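Local coordinates for protein AP endonuclease, family 2 (Brucella melitensis biovar Abortus, PDB 3NGF) that probably interconverts hydroxypyruvate and tartronate semialdehyde as a manganese-binding TIM-barrel isomerase of the hyi family, related in sequence to family 2 AP endonucleases, at residues A[62-67]-A[103-108]; A[111-116]-A[158-163]; A[219-224]-A[246-251]. All coordinates share one frame; numbering follows the deposited sequence.

Contact 1. Residues A[62-67]-A[103-108]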
loop_
_atom_site.group_PDB
_atom_site.type_symbol
_atom_site.label_atom_id
_atom_site.label_comp_id
_atom_site.label_asym_id
_atom_site.label_seq_id
_atom_site.Cartn_x
_atom_site.Cartn_y
_atom_site.Cartn_z
ATOM N N LEU A 62 -1.725 0.735 -18.423
ATOM C CA LEU A 62 -1.387 0.941 -17.019
ATOM C C LEU A 62 -1.008 -0.372 -16.352
ATOM O O LEU A 62 -1.558 -1.411 -16.688
ATOM C CB LEU A 62 -2.584 1.501 -16.262
ATOM C CG LEU A 62 -3.024 2.937 -16.555
ATOM C CD1 LEU A 62 -4.403 3.216 -15.900
ATOM C CD2 LEU A 62 -1.971 3.946 -16.066
ATOM N N THR A 63 -0.065 -0.298 -15.425
ATOM C CA THR A 63 0.322 -1.420 -14.566
ATOM C C THR A 63 -0.407 -1.294 -13.239
ATOM O O THR A 63 -0.444 -0.209 -12.639
ATOM C CB THR A 63 1.821 -1.362 -14.282
ATOM O OG1 THR A 63 2.538 -1.556 -15.505
ATOM C CG2 THR A 63 2.234 -2.391 -13.205
ATOM N N GLN A 64 -0.938 -2.409 -12.745
ATOM C CA GLN A 64 -1.523 -2.462 -11.411
ATOM C C GLN A 64 -0.401 -2.749 -10.420
ATOM O O GLN A 64 0.195 -3.833 -10.446
ATOM C CB GLN A 64 -2.588 -3.560 -11.307
ATOM C CG GLN A 64 -3.327 -3.535 -9.948
ATOM C CD GLN A 64 -4.235 -2.322 -9.781
ATOM O OE1 GLN A 64 -4.940 -1.957 -10.714
ATOM N NE2 GLN A 64 -4.269 -1.726 -8.566
ATOM N N VAL A 65 -0.077 -1.763 -9.586
ATOM C CA VAL A 65 1.107 -1.859 -8.715
ATOM C C VAL A 65 0.788 -2.490 -7.367
ATOM O O VAL A 65 1.634 -3.201 -6.792
ATOM C CB VAL A 65 1.715 -0.467 -8.540
ATOM C CG1 VAL A 65 2.798 -0.455 -7.503
ATOM C CG2 VAL A 65 2.209 0.054 -9.945
ATOM N N LEU A 66 -0.419 -2.257 -6.870
ATOM C CA LEU A 66 -0.781 -2.646 -5.499
ATOM C C LEU A 66 -2.288 -2.602 -5.330
ATOM O O LEU A 66 -2.959 -1.752 -5.916
ATOM C CB LEU A 66 -0.131 -1.677 -4.483
ATOM C CG LEU A 66 -0.511 -1.906 -2.998
ATOM C CD1 LEU A 66 0.325 -3.015 -2.454
ATOM C CD2 LEU A 66 -0.355 -0.625 -2.164
ATOM N N PHE A 67 -2.823 -3.518 -4.529
ATOM C CA PHE A 67 -4.114 -3.322 -3.875
ATOM C C PHE A 67 -4.182 -4.171 -2.600
ATOM O O PHE A 67 -3.221 -4.888 -2.256
ATOM C CB PHE A 67 -5.318 -3.545 -4.805
ATOM C CG PHE A 67 -5.400 -4.935 -5.400
ATOM C CD1 PHE A 67 -6.129 -5.937 -4.741
ATOM C CD2 PHE A 67 -4.736 -5.239 -6.583
ATOM C CE1 PHE A 67 -6.221 -7.237 -5.281
ATOM C CE2 PHE A 67 -4.822 -6.491 -7.138
ATOM C CZ PHE A 67 -5.560 -7.498 -6.493
ATOM N N LEU A 103 -4.191 -12.175 -10.158
ATOM C CA LEU A 103 -3.864 -12.817 -11.429
ATOM C C LEU A 103 -4.538 -12.102 -12.610
ATOM O O LEU A 103 -3.888 -11.853 -13.637
ATOM C CB LEU A 103 -4.211 -14.310 -11.358
ATOM C CG LEU A 103 -3.396 -15.109 -10.325
ATOM C CD1 LEU A 103 -3.914 -16.564 -10.179
ATOM C CD2 LEU A 103 -1.902 -15.127 -10.703
ATOM N N ALA A 104 -5.810 -11.741 -12.467
ATOM C CA ALA A 104 -6.509 -10.988 -13.504
ATOM C C ALA A 104 -5.859 -9.663 -13.893
ATOM O O ALA A 104 -5.852 -9.276 -15.073
ATOM C CB ALA A 104 -7.989 -10.784 -13.135
ATOM N N LEU A 105 -5.328 -8.955 -12.894
ATOM C CA LEU A 105 -4.719 -7.653 -13.086
ATOM C C LEU A 105 -3.187 -7.684 -13.249
ATOM O O LEU A 105 -2.561 -6.617 -13.349
ATOM C CB LEU A 105 -5.075 -6.740 -11.898
ATOM C CG LEU A 105 -6.552 -6.619 -11.524
ATOM C CD1 LEU A 105 -6.751 -5.512 -10.479
ATOM C CD2 LEU A 105 -7.435 -6.412 -12.715
ATOM N N ASP A 106 -2.606 -8.890 -13.312
ATOM C CA ASP A 106 -1.150 -9.101 -13.313
ATOM C C ASP A 106 -0.439 -8.249 -12.226
ATOM O O ASP A 106 0.583 -7.589 -12.495
ATOM C CB ASP A 106 -0.596 -8.816 -14.707
ATOM C CG ASP A 106 0.868 -9.229 -14.878
ATOM O OD1 ASP A 106 1.348 -10.147 -14.187
ATOM O OD2 ASP A 106 1.547 -8.613 -15.742
ATOM N N CYS A 107 -0.991 -8.266 -11.016
ATOM C CA CYS A 107 -0.462 -7.483 -9.898
ATOM C C CYS A 107 0.411 -8.400 -9.073
ATOM O O CYS A 107 -0.002 -9.533 -8.746
ATOM C CB CYS A 107 -1.589 -6.924 -9.048
ATOM S SG CYS A 107 -1.027 -5.854 -7.693
ATOM N N ARG A 108 1.618 -7.918 -8.771
ATOM C CA ARG A 108 2.672 -8.669 -8.107
ATOM C C ARG A 108 2.776 -8.398 -6.591
ATOM O O ARG A 108 3.596 -9.021 -5.905
ATOM C CB ARG A 108 4.018 -8.332 -8.771
ATOM C CG ARG A 108 4.012 -8.437 -10.315
ATOM C CD ARG A 108 3.649 -9.842 -10.744
ATOM N NE ARG A 108 3.579 -10.019 -12.199
ATOM C CZ ARG A 108 4.632 -10.071 -13.014
ATOM N NH1 ARG A 108 5.867 -9.954 -12.542
ATOM N NH2 ARG A 108 4.444 -10.263 -14.309
HETATM O O HOH W 1 -0.735 -4.846 -14.330
HETATM O O HOH W 2 2.440 -5.333 -10.019
#

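Contact 2. Residues A[111-116]-A[158-163]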
loop_
_atom_site.group_PDB
_atom_site.type_symbol
_atom_site.label_atom_id
_atom_site.label_comp_id
_atom_site.label_asym_id
_atom_site.label_seq_id
_atom_site.Cartn_x
_atom_site.Cartn_y
_atom_site.Cartn_z
ATOM N N HIS A 111 -1.314 -5.882 -0.221
ATOM C CA HIS A 111 -1.271 -5.488 1.179
ATOM C C HIS A 111 -2.330 -6.262 1.983
ATOM O O HIS A 111 -3.530 -6.173 1.695
ATOM C CB HIS A 111 -1.472 -3.970 1.281
ATOM C CG HIS A 111 -1.697 -3.447 2.664
ATOM N ND1 HIS A 111 -2.378 -2.269 2.898
ATOM C CD2 HIS A 111 -1.334 -3.918 3.878
ATOM C CE1 HIS A 111 -2.407 -2.032 4.197
ATOM N NE2 HIS A 111 -1.784 -3.015 4.815
ATOM N N ALA A 112 -1.884 -7.034 2.967
ATOM C CA ALA A 112 -2.792 -7.710 3.898
ATOM C C ALA A 112 -2.944 -6.876 5.165
ATOM O O ALA A 112 -1.991 -6.759 5.940
ATOM C CB ALA A 112 -2.253 -9.091 4.231
ATOM N N MET A 113 -4.130 -6.318 5.373
ATOM C CA MET A 113 -4.420 -5.495 6.546
ATOM C C MET A 113 -4.553 -6.355 7.815
ATOM O O MET A 113 -4.993 -7.513 7.766
ATOM C CB MET A 113 -5.692 -4.674 6.311
ATOM C CG MET A 113 -5.585 -3.694 5.112
ATOM S SD MET A 113 -6.943 -2.519 5.155
ATOM C CE MET A 113 -6.468 -1.443 6.486
ATOM N N SER A 114 -4.175 -5.777 8.946
ATOM C CA SER A 114 -4.044 -6.531 10.196
ATOM C C SER A 114 -5.223 -6.422 11.163
ATOM O O SER A 114 -5.469 -7.346 11.945
ATOM C CB SER A 114 -2.739 -6.159 10.929
ATOM O OG SER A 114 -1.610 -6.778 10.326
ATOM N N GLY A 115 -5.914 -5.284 11.156
ATOM C CA GLY A 115 -7.077 -5.084 12.015
ATOM C C GLY A 115 -6.774 -4.141 13.162
ATOM O O GLY A 115 -5.607 -3.861 13.471
ATOM N N ILE A 116 -7.848 -3.665 13.786
ATOM C CA ILE A 116 -7.800 -2.963 15.063
ATOM C C ILE A 116 -7.702 -4.030 16.165
ATOM O O ILE A 116 -8.659 -4.811 16.362
ATOM C CB ILE A 116 -9.084 -2.115 15.288
ATOM C CG1 ILE A 116 -9.316 -1.121 14.147
ATOM C CG2 ILE A 116 -9.058 -1.398 16.648
ATOM C CD1 ILE A 116 -8.175 -0.186 13.909
ATOM N N PRO A 158 -6.405 4.934 15.086
ATOM C CA PRO A 158 -6.157 4.556 16.482
ATOM C C PRO A 158 -6.502 3.092 16.732
ATOM O O PRO A 158 -7.523 2.613 16.255
ATOM C CB PRO A 158 -7.080 5.483 17.296
ATOM C CG PRO A 158 -7.953 6.180 16.320
ATOM C CD PRO A 158 -7.413 5.995 14.942
ATOM N N GLY A 159 -5.641 2.397 17.467
ATOM C CA GLY A 159 -5.877 1.002 17.834
ATOM C C GLY A 159 -5.439 -0.005 16.789
ATOM O O GLY A 159 -5.563 -1.209 17.007
ATOM N N TYR A 160 -4.899 0.474 15.670
ATOM C CA TYR A 160 -4.366 -0.423 14.645
ATOM C C TYR A 160 -3.192 -1.261 15.171
ATOM O O TYR A 160 -2.371 -0.791 15.978
ATOM C CB TYR A 160 -3.942 0.349 13.380
ATOM C CG TYR A 160 -3.825 -0.522 12.178
ATOM C CD1 TYR A 160 -4.948 -1.106 11.605
ATOM C CD2 TYR A 160 -2.578 -0.771 11.583
ATOM C CE1 TYR A 160 -4.832 -1.937 10.476
ATOM C CE2 TYR A 160 -2.462 -1.609 10.469
ATOM C CZ TYR A 160 -3.586 -2.178 9.919
ATOM O OH TYR A 160 -3.470 -3.016 8.813
ATOM N N PHE A 161 -3.126 -2.492 14.693
ATOM C CA PHE A 161 -2.126 -3.478 15.119
ATOM C C PHE A 161 -0.684 -3.006 15.015
ATOM O O PHE A 161 0.077 -3.221 15.941
ATOM C CB PHE A 161 -2.282 -4.748 14.290
ATOM C CG PHE A 161 -1.235 -5.787 14.558
ATOM C CD1 PHE A 161 -1.146 -6.419 15.811
ATOM C CD2 PHE A 161 -0.361 -6.161 13.546
ATOM C CE1 PHE A 161 -0.176 -7.394 16.039
ATOM C CE2 PHE A 161 0.607 -7.133 13.761
ATOM C CZ PHE A 161 0.699 -7.757 15.005
ATOM N N ILE A 162 -0.316 -2.387 13.888
ATOM C CA ILE A 162 1.090 -2.093 13.599
ATOM C C ILE A 162 1.245 -0.651 13.104
ATOM O O ILE A 162 0.616 -0.233 12.118
ATOM C CB ILE A 162 1.704 -3.135 12.596
ATOM C CG1 ILE A 162 3.171 -2.823 12.275
ATOM C CG2 ILE A 162 0.874 -3.228 11.328
ATOM C CD1 ILE A 162 4.070 -2.880 13.445
ATOM N N VAL A 163 2.020 0.127 13.857
ATOM C CA VAL A 163 2.184 1.568 13.583
ATOM C C VAL A 163 3.652 2.033 13.634
ATOM O O VAL A 163 3.926 3.251 13.620
ATOM C CB VAL A 163 1.287 2.415 14.546
ATOM C CG1 VAL A 163 -0.186 2.071 14.350
ATOM C CG2 VAL A 163 1.658 2.210 16.009
HETATM O O HOH W 3 -1.279 -2.836 7.460
#

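Contact 3. Residues A[219-224]-A[246-251]. With MN (manganese (II) ion), chain C.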
loop_
_atom_site.group_PDB
_atom_site.type_symbol
_atom_site.label_atom_id
_atom_site.label_comp_id
_atom_site.label_asym_id
_atom_site.label_seq_id
_atom_site.Cartn_x
_atom_site.Cartn_y
_atom_site.Cartn_z
ATOM N N HIS A 219 -1.748 15.924 1.495
ATOM C CA HIS A 219 -2.018 16.430 0.149
ATOM C C HIS A 219 -0.806 16.173 -0.771
ATOM O O HIS A 219 0.061 15.347 -0.461
ATOM C CB HIS A 219 -2.380 17.936 0.170
ATOM C CG HIS A 219 -3.530 18.308 1.059
ATOM N ND1 HIS A 219 -4.753 17.672 1.017
ATOM C CD2 HIS A 219 -3.660 19.306 1.967
ATOM C CE1 HIS A 219 -5.570 18.233 1.896
ATOM N NE2 HIS A 219 -4.934 19.234 2.480
ATOM N N GLU A 220 -0.751 16.860 -1.912
ATOM C CA GLU A 220 0.365 16.736 -2.848
ATOM C C GLU A 220 1.727 16.796 -2.157
ATOM O O GLU A 220 1.912 17.614 -1.236
ATOM C CB GLU A 220 0.292 17.844 -3.896
ATOM C CG GLU A 220 -0.781 17.620 -4.960
ATOM C CD GLU A 220 -2.210 18.045 -4.568
ATOM O OE1 GLU A 220 -2.465 18.479 -3.426
ATOM O OE2 GLU A 220 -3.089 17.970 -5.454
ATOM N N PRO A 221 2.711 15.992 -2.619
ATOM C CA PRO A 221 4.044 15.951 -1.972
ATOM C C PRO A 221 4.949 17.141 -2.357
ATOM O O PRO A 221 6.117 16.952 -2.716
ATOM C CB PRO A 221 4.659 14.662 -2.510
ATOM C CG PRO A 221 4.048 14.528 -3.899
ATOM C CD PRO A 221 2.618 15.020 -3.731
ATOM N N ASP A 222 4.393 18.336 -2.357
ATOM C CA ASP A 222 5.146 19.539 -2.672
ATOM C C ASP A 222 4.905 20.602 -1.611
ATOM O O ASP A 222 5.142 21.779 -1.854
ATOM C CB ASP A 222 4.742 20.063 -4.043
ATOM C CG ASP A 222 3.287 20.455 -4.115
ATOM O OD1 ASP A 222 2.532 20.237 -3.142
ATOM O OD2 ASP A 222 2.918 21.013 -5.151
ATOM N N GLU A 223 4.388 20.189 -0.456
ATOM C CA GLU A 223 4.100 21.121 0.635
ATOM C C GLU A 223 4.369 20.405 1.946
ATOM O O GLU A 223 4.537 19.197 1.981
ATOM C CB GLU A 223 2.640 21.588 0.608
ATOM C CG GLU A 223 1.662 20.413 0.845
ATOM C CD GLU A 223 0.229 20.791 1.136
ATOM O OE1 GLU A 223 -0.312 21.752 0.548
ATOM O OE2 GLU A 223 -0.381 20.075 1.946
ATOM N N GLY A 224 4.433 21.152 3.032
ATOM C CA GLY A 224 4.513 20.501 4.337
ATOM C C GLY A 224 5.933 20.311 4.804
ATOM O O GLY A 224 6.885 20.868 4.216
ATOM N N CYS A 246 1.035 7.333 -4.921
ATOM C CA CYS A 246 0.553 8.677 -4.553
ATOM C C CYS A 246 -0.793 8.622 -3.796
ATOM O O CYS A 246 -1.869 8.960 -4.323
ATOM C CB CYS A 246 0.446 9.549 -5.804
ATOM S SG CYS A 246 2.038 9.776 -6.647
ATOM N N GLU A 247 -0.714 8.238 -2.532
ATOM C CA GLU A 247 -1.867 8.078 -1.687
ATOM C C GLU A 247 -2.050 9.371 -0.892
ATOM O O GLU A 247 -1.788 9.431 0.338
ATOM C CB GLU A 247 -1.674 6.914 -0.730
ATOM C CG GLU A 247 -2.954 6.559 -0.038
ATOM C CD GLU A 247 -2.784 5.474 0.986
ATOM O OE1 GLU A 247 -1.640 5.195 1.411
ATOM O OE2 GLU A 247 -3.819 4.919 1.372
ATOM N N TYR A 248 -2.476 10.393 -1.610
ATOM C CA TYR A 248 -2.753 11.669 -1.004
ATOM C C TYR A 248 -4.109 12.155 -1.460
ATOM O O TYR A 248 -4.651 11.725 -2.495
ATOM C CB TYR A 248 -1.645 12.685 -1.326
ATOM C CG TYR A 248 -1.489 13.128 -2.786
ATOM C CD1 TYR A 248 -2.423 13.957 -3.393
ATOM C CD2 TYR A 248 -0.403 12.708 -3.548
ATOM C CE1 TYR A 248 -2.270 14.386 -4.713
ATOM C CE2 TYR A 248 -0.240 13.132 -4.882
ATOM C CZ TYR A 248 -1.172 13.981 -5.450
ATOM O OH TYR A 248 -0.995 14.423 -6.747
ATOM N N ASN A 249 -4.644 13.063 -0.671
ATOM C CA ASN A 249 -5.906 13.730 -0.992
ATOM C C ASN A 249 -5.599 15.059 -1.646
ATOM O O ASN A 249 -5.052 15.953 -1.003
ATOM C CB ASN A 249 -6.711 13.948 0.275
ATOM C CG ASN A 249 -6.918 12.679 1.050
ATOM O OD1 ASN A 249 -7.342 11.641 0.487
ATOM N ND2 ASN A 249 -6.672 12.743 2.359
ATOM N N PRO A 250 -5.943 15.208 -2.930
ATOM C CA PRO A 250 -5.534 16.465 -3.581
ATOM C C PRO A 250 -6.098 17.694 -2.866
ATOM O O PRO A 250 -7.245 17.658 -2.390
ATOM C CB PRO A 250 -6.104 16.311 -4.995
ATOM C CG PRO A 250 -6.172 14.800 -5.220
ATOM C CD PRO A 250 -6.579 14.264 -3.883
ATOM N N ARG A 251 -5.308 18.765 -2.779
ATOM C CA ARG A 251 -5.789 20.048 -2.225
ATOM C C ARG A 251 -7.084 20.509 -2.876
ATOM O O ARG A 251 -8.028 20.927 -2.199
ATOM C CB ARG A 251 -4.746 21.146 -2.441
ATOM C CG ARG A 251 -3.633 21.195 -1.429
ATOM C CD ARG A 251 -2.729 22.398 -1.716
ATOM N NE ARG A 251 -2.062 22.248 -3.009
ATOM C CZ ARG A 251 -0.887 21.655 -3.211
ATOM N NH1 ARG A 251 -0.181 21.167 -2.198
ATOM N NH2 ARG A 251 -0.401 21.548 -4.448
HETATM MN MN MN C . -0.716 4.028 2.865
HETATM O O HOH W 4 -2.846 16.178 -7.455
HETATM O O HOH W 5 -2.150 2.125 2.222
HETATM O O HOH W 6 -2.389 4.491 4.326
#

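Contact 1. Residues A[62-67]-A[103-108]
Gln64 and Leu105 lie side by side and point the same way. Gln64 CG sits 4.0 Å from Leu105 CD1, and the Leu105 carbonyl oxygen approaches Gln64 CB. The Gln64 chain leaves with CG anti to the backbone N (chi1 -174°) and then bends at chi2. The bend turns the amide forward along its own strand, where Gln64 NE2 donates to Leu66 O at 3.0 Å. The acceptor lies in the amide plane, so the bond helps hold that group's rotation, although NE2 meets the Leu66 carbonyl from above its plane.

Cys107 directs its side chain at segment 62-67. Cys107 CB is 3.8 Å from Phe67 CE2. Cys107 SG lies 3.6 Å from Gln64 O and makes an oblique sulfur-aromatic contact with the Phe67 ring. Leu105 CD1 reaches the same ring atom, Phe67 CE2, at 4.0 Å.

Segment 103-108 leaves helix 88-104 through a Schellman motif, with Asp106 at positive phi as the C-prime residue. Leu105 also packs on Ile53 and Leu57 of helix 50-59.

One water accepts from Gln64 N and donates to Leu105 O at 2.7 Å. Another donates to Gln64 O and accepts from Arg108 N. Apolar and sulfur contacts thus hold the side chains together, while the backbone polar groups of the two segments are linked through water.

Contact 2. Residues A[111-116]-A[158-163]
Tyr160 reaches along the backbone of 113-115 and makes the largest share of the contact. Its CB points away from 111-116, but the ring end returns to that segment. CG stands anti to the backbone N (chi1 -161°) and faces Gly115 O, and the ring then runs beside Gly115. Tyr160 CD1 is 3.4 Å from Gly115 O, while Tyr160 CE1 lies 3.6 Å from Gly115 N. CZ comes near Ser114 N. Ile116 CD1 meets the ring at its edge, 4.1 Å from Tyr160 CD1. Met113 crosses the tyrosine at about a right angle, and its CB approaches the phenol oxygen.

At the tip, Tyr160 OH accepts from Ser114 N at 2.9 Å, in an almost straight bond (174°). Tyr160 OH also lies 2.6 Å from a water oxygen in the ring plane. That water also bonds His111 NE2, in the plane of the imidazole, so it bridges the two side chains. Met113 CG lies over one face of the His111 ring, toward its rim. His111 packs on Glu150, so Tyr160 is tied through the water and His111 to a residue that touches a manganese ligand.

The backbones meet in a single bridge between Ile116 and Tyr160. Phe161 N donates to Gly115 O at 3.1 Å, and Ile116 CA makes a C-H...O contact with Gly159 O. Phe161 CD2 is 3.5 Å from Ser114 OG.

Both segments are loops of the TIM barrel. One follows strand 109-111 and leads to helix 122-140; the other follows strand 146-149 and leads to helix 165-175. Phe161 packs against Phe129 and Cys125 of the first helix and Leu171 of the second. Ile162 touches Val149 of strand 146-149.

Contact 3. Residues A[219-224]-A[246-251]
The loops after barrel strands 207-212 and 243-246 meet here, on the manganese side of the barrel but away from the ion itself. Glu220, Asp222, Glu223 and Arg251 form a salt-bridge network. Arg251 bends at chi3 (-64°), which turns its guanidinium toward the acids. Arg251 NH1 donates to Asp222 OD1 at 3.0 Å, in the guanidinium plane and onto the syn lone pair. Arg251 NH1 also bonds Glu223 OE1 at 2.8 Å, from above that carboxylate plane. Glu220 OE1 lies over the centre of one guanidinium face. Its salt bridge to Arg251 NH1 is long and rests on charge alone. Glu220 OE1 also accepts from Arg251 N at 2.9 Å, in a nearly straight bond (171°) that anchors this oxygen over the guanidinium.

These are loops at the C-terminal ends of TIM-barrel strands, where the metal binds. Glu247 follows strand 243-246, and Glu247 OE1 binds manganese at 2.1 Å, alongside Glu150, Asp185 and Gln211. Glu247 is also a predicted catalytic proton donor or acceptor.

Glu220 CA sits over the Tyr248 ring centre, 3.8 Å from the centroid, in a CH-pi contact. A water links Tyr248 OH to Glu220 OE2. His219 ND1 donates to Asn249 O at 2.7 Å.

How the contacts relate
The three contacts follow one another along the chain and belong to one eight-stranded parallel TIM barrel. Their centres are each about 23 Å apart. Contact 1 uses strand 63-68 and the end of helix 88-104. Contact 2 joins loops after the next two strands, 109-111 and 146-149. Contact 3 joins loops after the last two, 207-212 and 243-246. Contacts 1 and 2 touch where neighbouring strands pair, through a probable hydrogen bond from His111 N to Phe67 O. Contact 3 stays about 7 Å from both at the nearest atoms. Contact 3 supplies a manganese ligand, while Leu66 and His111 bring contacts 1 and 2 close to other ligands of that ion.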